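Local atomic coordinates of F420-reducing hydrogenase, subunit beta (Methanothermobacter marburgensis, PDB entry 4OMF), a protein that carries FAD and an iron-sulfur cluster and, as part of the F420-reducing hydrogenase, probably passes electrons from hydrogen oxidation to coenzyme F420. Residues Gly208-Pro213 with Leu251-Lys256; Trp216-Thr221 with Lys242-Val247. One frame throughout, in Å; residues are numbered along the deposited sequence.

How the interactions relate
Both contacts draw on one hairpin of the mixed sheet: interaction 1 uses its turn, and interaction 2 uses the strand that returns from it. Their centres lie 9 Å apart, and interaction 2 is nested along the chain within the loop that interaction 1 closes. The backbone joins them through Gly208 O and Thr218 N at 2.9 Å, and a side chain adds a second link, Thr218 OG1 to Val210 O at 2.8 Å. The turn of interaction 1 bonds the flavin O2 directly through its backbone amides. In interaction 2 the side chain of Thr218 stays about 7 Å from FAD, although its neighbour Ser217 touches the cofactor. The iron-sulfur cluster is about 13 Å from the side chain of Val210.

Interaction 1: Gly208-Pro213 with Leu251-Lys256; sequences GSVGSP and LGLLEK. With FAD (flavin-adenine dinucleotide), chain R.
With chi1 at 173°, Val210 splits its two methyls: CG1 stands opposite its own backbone N and reaches the first turn of the helix, while CG2 lies beside that N and meets the flavin. On the helix side, Val210 CG1 comes 3.8 Å from Leu254 CA. The same methyl, Val210 CG1, lies 3.9 Å from Leu254 CD1, the tip of one branch. Leu253 closes in with its branch point, CG, which lies 3.9 Å from Val210 CG1. One methyl is thus lodged between two successive leucines, an apolar join between the loop and the start of helix 251-275, with Tyr198 also touching Val210 and Leu254. The loop between the neighbouring antiparallel strands 205-208 and 217-221 opens with a type II beta turn from Ser209 to Ser212, and Gly211 takes the turn's third position with a positive phi of 104°. The turn presents two amides to the isoalloxazine carbonyl: Ser209 N bonds FAD O2 at 2.9 Å, and Val210 N bonds the same FAD O2 more straightly, with an N-H...O angle of 163°. Two N-H groups on O2 would be expected to stabilise negative charge at this end of the reduced flavin. Val210 CG2 packs against that oxygen too, 3.4 Å from FAD O2. At Gly208 too the fit is tight: a beta carbon there would run into FAD O2.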
ATOM      1  N   GLY C 208     -34.270 -19.636 -11.649  1.00 19.76           N
ATOM      2  CA  GLY C 208     -33.990 -20.327 -10.401  1.00 18.88           C
ATOM      3  C   GLY C 208     -34.911 -21.521 -10.270  1.00 23.46           C
ATOM      4  O   GLY C 208     -35.719 -21.790 -11.157  1.00 21.63           O
ATOM      5  N   SER C 209     -34.794 -22.246  -9.164  1.00 24.45           N
ATOM      6  CA  SER C 209     -35.606 -23.444  -8.980  1.00 23.43           C
ATOM      7  C   SER C 209     -36.947 -23.120  -8.354  1.00 24.01           C
ATOM      8  O   SER C 209     -37.943 -23.800  -8.618  1.00 25.78           O
ATOM      9  CB  SER C 209     -34.880 -24.473  -8.103  1.00 24.06           C
ATOM     10  OG  SER C 209     -34.587 -23.919  -6.830  1.00 30.09           O
ATOM     11  N   VAL C 210     -36.972 -22.102  -7.499  1.00 24.82           N
ATOM     12  CA  VAL C 210     -38.164 -21.831  -6.694  1.00 22.78           C
ATOM     13  C   VAL C 210     -39.395 -21.535  -7.542  1.00 25.91           C
ATOM     14  O   VAL C 210     -39.358 -20.707  -8.450  1.00 25.09           O
ATOM     15  CB  VAL C 210     -37.913 -20.674  -5.721  1.00 24.14           C
ATOM     16  CG1 VAL C 210     -39.202 -20.275  -5.012  1.00 24.67           C
ATOM     17  CG2 VAL C 210     -36.846 -21.093  -4.715  1.00 25.39           C
ATOM     18  N   GLY C 211     -40.486 -22.241  -7.245  1.00 24.81           N
ATOM     19  CA  GLY C 211     -41.750 -22.036  -7.942  1.00 28.48           C
ATOM     20  C   GLY C 211     -42.003 -23.160  -8.929  1.00 30.02           C
ATOM     21  O   GLY C 211     -43.127 -23.364  -9.386  1.00 32.50           O
ATOM     22  N   SER C 212     -40.946 -23.916  -9.227  1.00 28.56           N
ATOM     23  CA  SER C 212     -41.011 -25.019 -10.191  1.00 26.10           C
ATOM     24  C   SER C 212     -40.690 -26.358  -9.528  1.00 26.92           C
ATOM     25  O   SER C 212     -39.984 -26.403  -8.521  1.00 32.12           O
ATOM     26  CB  SER C 212     -40.036 -24.776 -11.360  1.00 26.69           C
ATOM     27  OG  SER C 212     -40.537 -23.800 -12.257  1.00 29.02           O
ATOM     28  N   PRO C 213     -41.196 -27.456 -10.112  1.00 31.56           N
ATOM     29  CA  PRO C 213     -40.866 -28.799  -9.624  1.00 32.58           C
ATOM     30  C   PRO C 213     -39.428 -29.187  -9.957  1.00 33.27           C
ATOM     31  O   PRO C 213     -38.746 -28.489 -10.715  1.00 29.42           O
ATOM     32  CB  PRO C 213     -41.873 -29.700 -10.350  1.00 31.00           C
ATOM     33  CG  PRO C 213     -42.242 -28.944 -11.579  1.00 33.90           C
ATOM     34  CD  PRO C 213     -42.153 -27.489 -11.235  1.00 33.23           C
ATOM     35  N   LEU C 251     -45.987 -19.409  -8.496  1.00 33.15           N
ATOM     36  CA  LEU C 251     -45.513 -18.050  -8.258  1.00 36.92           C
ATOM     37  C   LEU C 251     -45.686 -17.571  -6.813  1.00 37.86           C
ATOM     38  O   LEU C 251     -44.950 -16.695  -6.350  1.00 40.52           O
ATOM     39  CB  LEU C 251     -46.238 -17.096  -9.211  1.00 37.74           C
ATOM     40  CG  LEU C 251     -45.571 -15.770  -9.567  1.00 38.85           C
ATOM     41  CD1 LEU C 251     -44.151 -16.006 -10.075  1.00 40.77           C
ATOM     42  CD2 LEU C 251     -46.407 -15.025 -10.610  1.00 36.73           C
ATOM     43  N   GLY C 252     -46.659 -18.136  -6.105  1.00 34.49           N
ATOM     44  CA  GLY C 252     -46.923 -17.741  -4.732  1.00 33.96           C
ATOM     45  C   GLY C 252     -45.711 -17.933  -3.830  1.00 34.93           C
ATOM     46  O   GLY C 252     -45.417 -17.098  -2.965  1.00 30.01           O
ATOM     47  N   LEU C 253     -44.997 -19.034  -4.028  1.00 30.06           N
ATOM     48  CA  LEU C 253     -43.845 -19.324  -3.183  1.00 28.42           C
ATOM     49  C   LEU C 253     -42.700 -18.381  -3.534  1.00 28.64           C
ATOM     50  O   LEU C 253     -42.008 -17.891  -2.654  1.00 25.55           O
ATOM     51  CB  LEU C 253     -43.405 -20.783  -3.331  1.00 29.90           C
ATOM     52  CG  LEU C 253     -42.122 -21.193  -2.603  1.00 31.06           C
ATOM     53  CD1 LEU C 253     -42.227 -20.947  -1.091  1.00 29.31           C
ATOM     54  CD2 LEU C 253     -41.741 -22.647  -2.899  1.00 33.89           C
ATOM     55  N   LEU C 254     -42.525 -18.121  -4.824  1.00 31.93           N
ATOM     56  CA  LEU C 254     -41.492 -17.199  -5.283  1.00 29.31           C
ATOM     57  C   LEU C 254     -41.739 -15.811  -4.690  1.00 29.14           C
ATOM     58  O   LEU C 254     -40.834 -15.184  -4.148  1.00 28.85           O
ATOM     59  CB  LEU C 254     -41.455 -17.140  -6.818  1.00 28.10           C
ATOM     60  CG  LEU C 254     -40.272 -16.401  -7.452  1.00 27.03           C
ATOM     61  CD1 LEU C 254     -38.938 -16.958  -6.968  1.00 28.35           C
ATOM     62  CD2 LEU C 254     -40.347 -16.466  -8.969  1.00 26.68           C
ATOM     63  N   GLU C 255     -42.976 -15.333  -4.787  1.00 26.88           N
ATOM     64  CA  GLU C 255     -43.302 -14.017  -4.254  1.00 28.65           C
ATOM     65  C   GLU C 255     -43.135 -13.973  -2.735  1.00 30.40           C
ATOM     66  O   GLU C 255     -42.731 -12.954  -2.183  1.00 28.45           O
ATOM     67  CB  GLU C 255     -44.723 -13.624  -4.646  1.00 28.78           C
ATOM     68  CG  GLU C 255     -44.885 -13.451  -6.158  1.00 29.30           C
ATOM     69  CD  GLU C 255     -46.342 -13.337  -6.600  1.00 38.64           C
ATOM     70  OE1 GLU C 255     -47.233 -13.872  -5.905  1.00 44.25           O
ATOM     71  OE2 GLU C 255     -46.589 -12.719  -7.654  1.00 39.35           O
ATOM     72  N   LYS C 256     -43.425 -15.084  -2.061  1.00 28.75           N
ATOM     73  CA  LYS C 256     -43.286 -15.108  -0.608  1.00 29.76           C
ATOM     74  C   LYS C 256     -41.824 -14.904  -0.227  1.00 30.34           C
ATOM     75  O   LYS C 256     -41.497 -14.040   0.580  1.00 30.64           O
ATOM     76  CB  LYS C 256     -43.784 -16.417  -0.014  1.00 28.29           C
ATOM     77  CG  LYS C 256     -43.862 -16.379   1.515  1.00 37.76           C
ATOM     78  CD  LYS C 256     -43.522 -17.720   2.141  1.00 44.58           C
ATOM     79  CE  LYS C 256     -44.439 -18.823   1.643  1.00 49.41           C
ATOM     80  NZ  LYS C 256     -43.950 -20.169   2.075  1.00 53.23           N
TER
HETATM   81  PA  FAD R 405     -27.038 -24.853 -15.017  1.00 21.12           P
HETATM   82  O1A FAD R 405     -26.856 -25.862 -13.913  1.00 20.55           O
HETATM   83  O2A FAD R 405     -27.222 -25.232 -16.457  1.00 22.67           O
HETATM   84  O5B FAD R 405     -25.793 -23.860 -14.955  1.00 21.12           O
HETATM   85  C5B FAD R 405     -25.565 -23.233 -13.685  1.00 21.81           C
HETATM   86  C4B FAD R 405     -24.773 -21.950 -13.944  1.00 23.30           C
HETATM   87  O4B FAD R 405     -24.576 -21.264 -12.706  1.00 24.29           O
HETATM   88  C3B FAD R 405     -23.400 -22.285 -14.515  1.00 24.79           C
HETATM   89  O3B FAD R 405     -23.105 -21.495 -15.677  1.00 21.05           O
HETATM   90  C2B FAD R 405     -22.454 -21.908 -13.383  1.00 25.17           C
HETATM   91  O2B FAD R 405     -21.220 -21.389 -13.903  1.00 29.28           O
HETATM   92  C1B FAD R 405     -23.223 -20.854 -12.608  1.00 19.96           C
HETATM   93  N9A FAD R 405     -22.794 -20.848 -11.198  1.00 18.57           N
HETATM   94  C8A FAD R 405     -22.758 -21.918 -10.384  1.00 19.52           C
HETATM   95  N7A FAD R 405     -22.330 -21.563  -9.149  1.00 17.65           N
HETATM   96  C5A FAD R 405     -22.091 -20.223  -9.191  1.00 18.43           C
HETATM   97  C6A FAD R 405     -21.597 -19.208  -8.232  1.00 22.65           C
HETATM   98  N6A FAD R 405     -21.253 -19.544  -6.961  1.00 21.71           N
HETATM   99  N1A FAD R 405     -21.509 -17.943  -8.673  1.00 20.14           N
HETATM  100  C2A FAD R 405     -21.809 -17.587  -9.940  1.00 21.72           C
HETATM  101  N3A FAD R 405     -22.254 -18.458 -10.878  1.00 21.49           N
HETATM  102  C4A FAD R 405     -22.405 -19.764 -10.544  1.00 20.42           C
HETATM  103  N1  FAD R 405     -31.979 -20.651  -6.846  1.00 21.47           N
HETATM  104  C2  FAD R 405     -33.196 -20.297  -6.270  1.00 20.74           C
HETATM  105  O2  FAD R 405     -34.251 -20.690  -6.806  1.00 22.08           O
HETATM  106  N3  FAD R 405     -33.198 -19.559  -5.094  1.00 19.91           N
HETATM  107  C4  FAD R 405     -32.017 -19.131  -4.522  1.00 22.00           C
HETATM  108  O4  FAD R 405     -32.066 -18.434  -3.484  1.00 20.32           O
HETATM  109  C4X FAD R 405     -30.876 -20.001  -4.695  1.00 22.69           C
HETATM  110  N5  FAD R 405     -29.647 -19.583  -3.973  1.00 19.24           N
HETATM  111  C5X FAD R 405     -28.483 -19.476  -4.863  1.00 21.18           C
HETATM  112  C6  FAD R 405     -27.308 -19.025  -4.238  1.00 18.08           C
HETATM  113  C7  FAD R 405     -26.088 -19.087  -4.921  1.00 19.78           C
HETATM  114  C7M FAD R 405     -24.811 -18.589  -4.257  1.00 19.56           C
HETATM  115  C8  FAD R 405     -26.072 -19.619  -6.209  1.00 19.24           C
HETATM  116  C8M FAD R 405     -24.815 -19.746  -7.049  1.00 20.29           C
HETATM  117  C9  FAD R 405     -27.246 -20.088  -6.837  1.00 19.54           C
HETATM  118  C9A FAD R 405     -28.452 -20.105  -6.127  1.00 19.92           C
HETATM  119  N10 FAD R 405     -29.654 -20.479  -6.782  1.00 19.58           N
HETATM  120  C10 FAD R 405     -30.840 -20.570  -6.077  1.00 21.69           C
HETATM  121  C1' FAD R 405     -29.746 -20.730  -8.234  1.00 20.57           C
HETATM  122  C2' FAD R 405     -29.619 -22.180  -8.625  1.00 21.20           C
HETATM  123  O2' FAD R 405     -29.065 -22.978  -7.683  1.00 21.08           O
HETATM  124  C3' FAD R 405     -29.214 -22.346  -9.900  1.00 20.94           C
HETATM  125  O3' FAD R 405     -27.909 -22.042 -10.102  1.00 22.09           O
HETATM  126  C4' FAD R 405     -30.150 -21.848 -10.989  1.00 19.98           C
HETATM  127  O4' FAD R 405     -31.486 -22.370 -10.833  1.00 23.63           O
HETATM  128  C5' FAD R 405     -29.602 -22.185 -12.380  1.00 19.12           C
HETATM  129  O5' FAD R 405     -29.805 -23.563 -12.653  1.00 20.17           O
HETATM  130  P   FAD R 405     -29.748 -24.129 -14.149  1.00 21.05           P
HETATM  131  O1P FAD R 405     -30.640 -23.236 -14.983  1.00 21.39           O
HETATM  132  O2P FAD R 405     -30.027 -25.603 -14.140  1.00 20.62           O
HETATM  133  O3P FAD R 405     -28.209 -23.818 -14.580  1.00 22.88           O

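Interaction 2: Trp216-Thr221 with Lys242-Val247; sequences WSTVIT and KPIEEV
The hydroxyl of Thr218, whose side chain packs against Ile244, is gripped twice from the preceding turn: OG1 is hydrogen-bonded to the carbonyl of Val210 and to the hydroxyl of Ser212. A chi1 of -56° turns OG1 to these partners and leaves the methyl CG2 opposite the backbone N. The end of Ile244 bridges both branches of the threonine, with Ile244 CD1 3.9 Å from Thr218 CG2 and equally near OG1. These two side chains meet at about a right angle, and Ile9 of strand 8-14 also packs on Thr218.

The second patch lies nearer the surface. Lys242, extended beyond CG, crosses one face of the Trp216 indole at about a right angle, along the outer rim of the six-membered ring (CZ3, CH2, CZ2), with CD over the face. The closest approach is Lys242 CE to Trp216 CH2 at 3.6 Å. The ammonium lies near the same rim, Lys242 NZ being 4.0 Å from Trp216 CZ2, but the methylenes carry the contact. An alanine at Trp216 removes the flat surface under these methylenes, and the Lys242 chain would probably be freer to swing. Beyond Lys242 the chain bends into a 3-10 turn, held by Glu246 N to Pro243 O at 3.1 Å, which brings Ile244 in over the sheet. Strand 8-14 runs between the two parallel strands, 217-221 and 239-243, and helix 224-235 connects them: a beta-alpha-beta crossover that skips one strand.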
ATOM      1  N   TRP C 216     -36.985 -28.615 -13.173  1.00 30.49           N
ATOM      2  CA  TRP C 216     -37.552 -27.504 -13.932  1.00 25.85           C
ATOM      3  C   TRP C 216     -37.132 -26.196 -13.300  1.00 21.61           C
ATOM      4  O   TRP C 216     -36.680 -26.165 -12.141  1.00 27.02           O
ATOM      5  CB  TRP C 216     -39.076 -27.586 -13.977  1.00 24.44           C
ATOM      6  CG  TRP C 216     -39.598 -28.708 -14.804  1.00 29.43           C
ATOM      7  CD1 TRP C 216     -39.621 -30.032 -14.469  1.00 30.20           C
ATOM      8  CD2 TRP C 216     -40.188 -28.606 -16.104  1.00 30.43           C
ATOM      9  NE1 TRP C 216     -40.188 -30.763 -15.486  1.00 30.46           N
ATOM     10  CE2 TRP C 216     -40.546 -29.911 -16.502  1.00 32.39           C
ATOM     11  CE3 TRP C 216     -40.444 -27.537 -16.976  1.00 28.08           C
ATOM     12  CZ2 TRP C 216     -41.154 -30.178 -17.730  1.00 36.12           C
ATOM     13  CZ3 TRP C 216     -41.048 -27.806 -18.200  1.00 33.33           C
ATOM     14  CH2 TRP C 216     -41.394 -29.119 -18.563  1.00 35.97           C
ATOM     15  N   SER C 217     -37.270 -25.116 -14.059  1.00 22.20           N
ATOM     16  CA  SER C 217     -36.856 -23.783 -13.593  1.00 19.67           C
ATOM     17  C   SER C 217     -37.939 -22.745 -13.818  1.00 20.63           C
ATOM     18  O   SER C 217     -38.664 -22.813 -14.807  1.00 23.98           O
ATOM     19  CB  SER C 217     -35.601 -23.305 -14.317  1.00 20.59           C
ATOM     20  OG  SER C 217     -34.475 -24.088 -14.002  1.00 23.40           O
ATOM     21  N   THR C 218     -38.003 -21.758 -12.927  1.00 21.55           N
ATOM     22  CA  THR C 218     -38.875 -20.603 -13.104  1.00 23.50           C
ATOM     23  C   THR C 218     -38.086 -19.510 -13.816  1.00 24.30           C
ATOM     24  O   THR C 218     -37.059 -19.039 -13.311  1.00 23.56           O
ATOM     25  CB  THR C 218     -39.410 -20.101 -11.760  1.00 27.01           C
ATOM     26  OG1 THR C 218     -40.078 -21.180 -11.084  1.00 26.87           O
ATOM     27  CG2 THR C 218     -40.362 -18.939 -11.961  1.00 25.43           C
ATOM     28  N   VAL C 219     -38.551 -19.145 -15.012  1.00 21.94           N
ATOM     29  CA  VAL C 219     -37.801 -18.271 -15.918  1.00 23.32           C
ATOM     30  C   VAL C 219     -38.532 -16.952 -16.132  1.00 20.15           C
ATOM     31  O   VAL C 219     -39.638 -16.924 -16.664  1.00 24.52           O
ATOM     32  CB  VAL C 219     -37.591 -18.938 -17.298  1.00 24.21           C
ATOM     33  CG1 VAL C 219     -36.791 -18.029 -18.229  1.00 22.87           C
ATOM     34  CG2 VAL C 219     -36.897 -20.281 -17.144  1.00 21.37           C
ATOM     35  N   ILE C 220     -37.888 -15.869 -15.731  1.00 23.03           N
ATOM     36  CA  ILE C 220     -38.468 -14.534 -15.817  1.00 21.64           C
ATOM     37  C   ILE C 220     -37.743 -13.754 -16.908  1.00 24.04           C
ATOM     38  O   ILE C 220     -36.558 -13.462 -16.753  1.00 24.38           O
ATOM     39  CB  ILE C 220     -38.314 -13.795 -14.477  1.00 22.26           C
ATOM     40  CG1 ILE C 220     -39.062 -14.527 -13.358  1.00 25.88           C
ATOM     41  CG2 ILE C 220     -38.817 -12.364 -14.604  1.00 22.91           C
ATOM     42  CD1 ILE C 220     -38.689 -14.023 -11.969  1.00 25.82           C
ATOM     43  N   THR C 221     -38.416 -13.444 -18.020  1.00 24.63           N
ATOM     44  CA  THR C 221     -37.772 -12.616 -19.044  1.00 20.69           C
ATOM     45  C   THR C 221     -38.056 -11.152 -18.727  1.00 21.69           C
ATOM     46  O   THR C 221     -39.141 -10.819 -18.264  1.00 23.89           O
ATOM     47  CB  THR C 221     -38.244 -12.952 -20.487  1.00 23.00           C
ATOM     48  OG1 THR C 221     -39.662 -12.897 -20.555  1.00 27.81           O
ATOM     49  CG2 THR C 221     -37.793 -14.350 -20.887  1.00 29.00           C
ATOM     50  N   LYS C 242     -43.953 -24.332 -19.618  1.00 32.06           N
ATOM     51  CA  LYS C 242     -45.335 -24.350 -19.137  1.00 34.05           C
ATOM     52  C   LYS C 242     -45.655 -22.992 -18.503  1.00 39.00           C
ATOM     53  O   LYS C 242     -44.790 -22.403 -17.841  1.00 33.23           O
ATOM     54  CB  LYS C 242     -45.543 -25.475 -18.107  1.00 35.33           C
ATOM     55  CG  LYS C 242     -44.982 -26.842 -18.513  1.00 41.22           C
ATOM     56  CD  LYS C 242     -45.210 -27.933 -17.446  1.00 41.06           C
ATOM     57  CE  LYS C 242     -44.936 -29.323 -18.032  1.00 43.23           C
ATOM     58  NZ  LYS C 242     -45.121 -30.436 -17.060  1.00 45.32           N
ATOM     59  N   PRO C 243     -46.890 -22.484 -18.692  1.00 39.25           N
ATOM     60  CA  PRO C 243     -47.299 -21.288 -17.942  1.00 38.53           C
ATOM     61  C   PRO C 243     -47.079 -21.489 -16.444  1.00 36.02           C
ATOM     62  O   PRO C 243     -47.396 -22.558 -15.918  1.00 35.60           O
ATOM     63  CB  PRO C 243     -48.793 -21.156 -18.273  1.00 44.96           C
ATOM     64  CG  PRO C 243     -48.930 -21.805 -19.604  1.00 44.48           C
ATOM     65  CD  PRO C 243     -47.953 -22.957 -19.597  1.00 44.40           C
ATOM     66  N   ILE C 244     -46.515 -20.488 -15.777  1.00 35.19           N
ATOM     67  CA  ILE C 244     -46.176 -20.623 -14.368  1.00 33.89           C
ATOM     68  C   ILE C 244     -47.437 -20.797 -13.500  1.00 37.56           C
ATOM     69  O   ILE C 244     -47.368 -21.381 -12.422  1.00 34.99           O
ATOM     70  CB  ILE C 244     -45.340 -19.412 -13.874  1.00 31.66           C
ATOM     71  CG1 ILE C 244     -44.613 -19.751 -12.572  1.00 31.58           C
ATOM     72  CG2 ILE C 244     -46.194 -18.165 -13.733  1.00 34.28           C
ATOM     73  CD1 ILE C 244     -43.612 -20.902 -12.691  1.00 30.70           C
ATOM     74  N   GLU C 245     -48.591 -20.335 -13.982  1.00 40.80           N
ATOM     75  CA  GLU C 245     -49.827 -20.448 -13.201  1.00 46.36           C
ATOM     76  C   GLU C 245     -50.299 -21.901 -13.119  1.00 51.43           C
ATOM     77  O   GLU C 245     -51.103 -22.249 -12.256  1.00 54.98           O
ATOM     78  CB  GLU C 245     -50.940 -19.566 -13.788  1.00 44.20           C
ATOM     79  CG  GLU C 245     -51.861 -20.279 -14.772  1.00 55.91           C
ATOM     80  CD  GLU C 245     -53.312 -20.411 -14.276  1.00 67.99           C
ATOM     81  OE1 GLU C 245     -54.057 -21.269 -14.809  1.00 71.16           O
ATOM     82  OE2 GLU C 245     -53.718 -19.655 -13.363  1.00 70.51           O
ATOM     83  N   GLU C 246     -49.780 -22.747 -14.007  1.00 50.94           N
ATOM     84  CA  GLU C 246     -50.226 -24.133 -14.110  1.00 50.35           C
ATOM     85  C   GLU C 246     -49.287 -25.090 -13.389  1.00 46.27           C
ATOM     86  O   GLU C 246     -49.466 -26.305 -13.427  1.00 42.84           O
ATOM     87  CB  GLU C 246     -50.352 -24.532 -15.580  1.00 55.53           C
ATOM     88  CG  GLU C 246     -51.297 -23.640 -16.382  1.00 61.95           C
ATOM     89  CD  GLU C 246     -51.435 -24.067 -17.840  1.00 67.44           C
ATOM     90  OE1 GLU C 246     -50.747 -25.025 -18.261  1.00 65.54           O
ATOM     91  OE2 GLU C 246     -52.238 -23.436 -18.566  1.00 71.56           O
ATOM     92  N   VAL C 247     -48.296 -24.528 -12.712  1.00 42.25           N
ATOM     93  CA  VAL C 247     -47.219 -25.304 -12.116  1.00 38.93           C
ATOM     94  C   VAL C 247     -47.217 -25.182 -10.591  1.00 37.86           C
ATOM     95  O   VAL C 247     -47.600 -24.140 -10.069  1.00 37.99           O
ATOM     96  CB  VAL C 247     -45.864 -24.834 -12.711  1.00 38.34           C
ATOM     97  CG1 VAL C 247     -44.690 -25.201 -11.825  1.00 36.13           C
ATOM     98  CG2 VAL C 247     -45.702 -25.381 -14.120  1.00 40.44           C
TER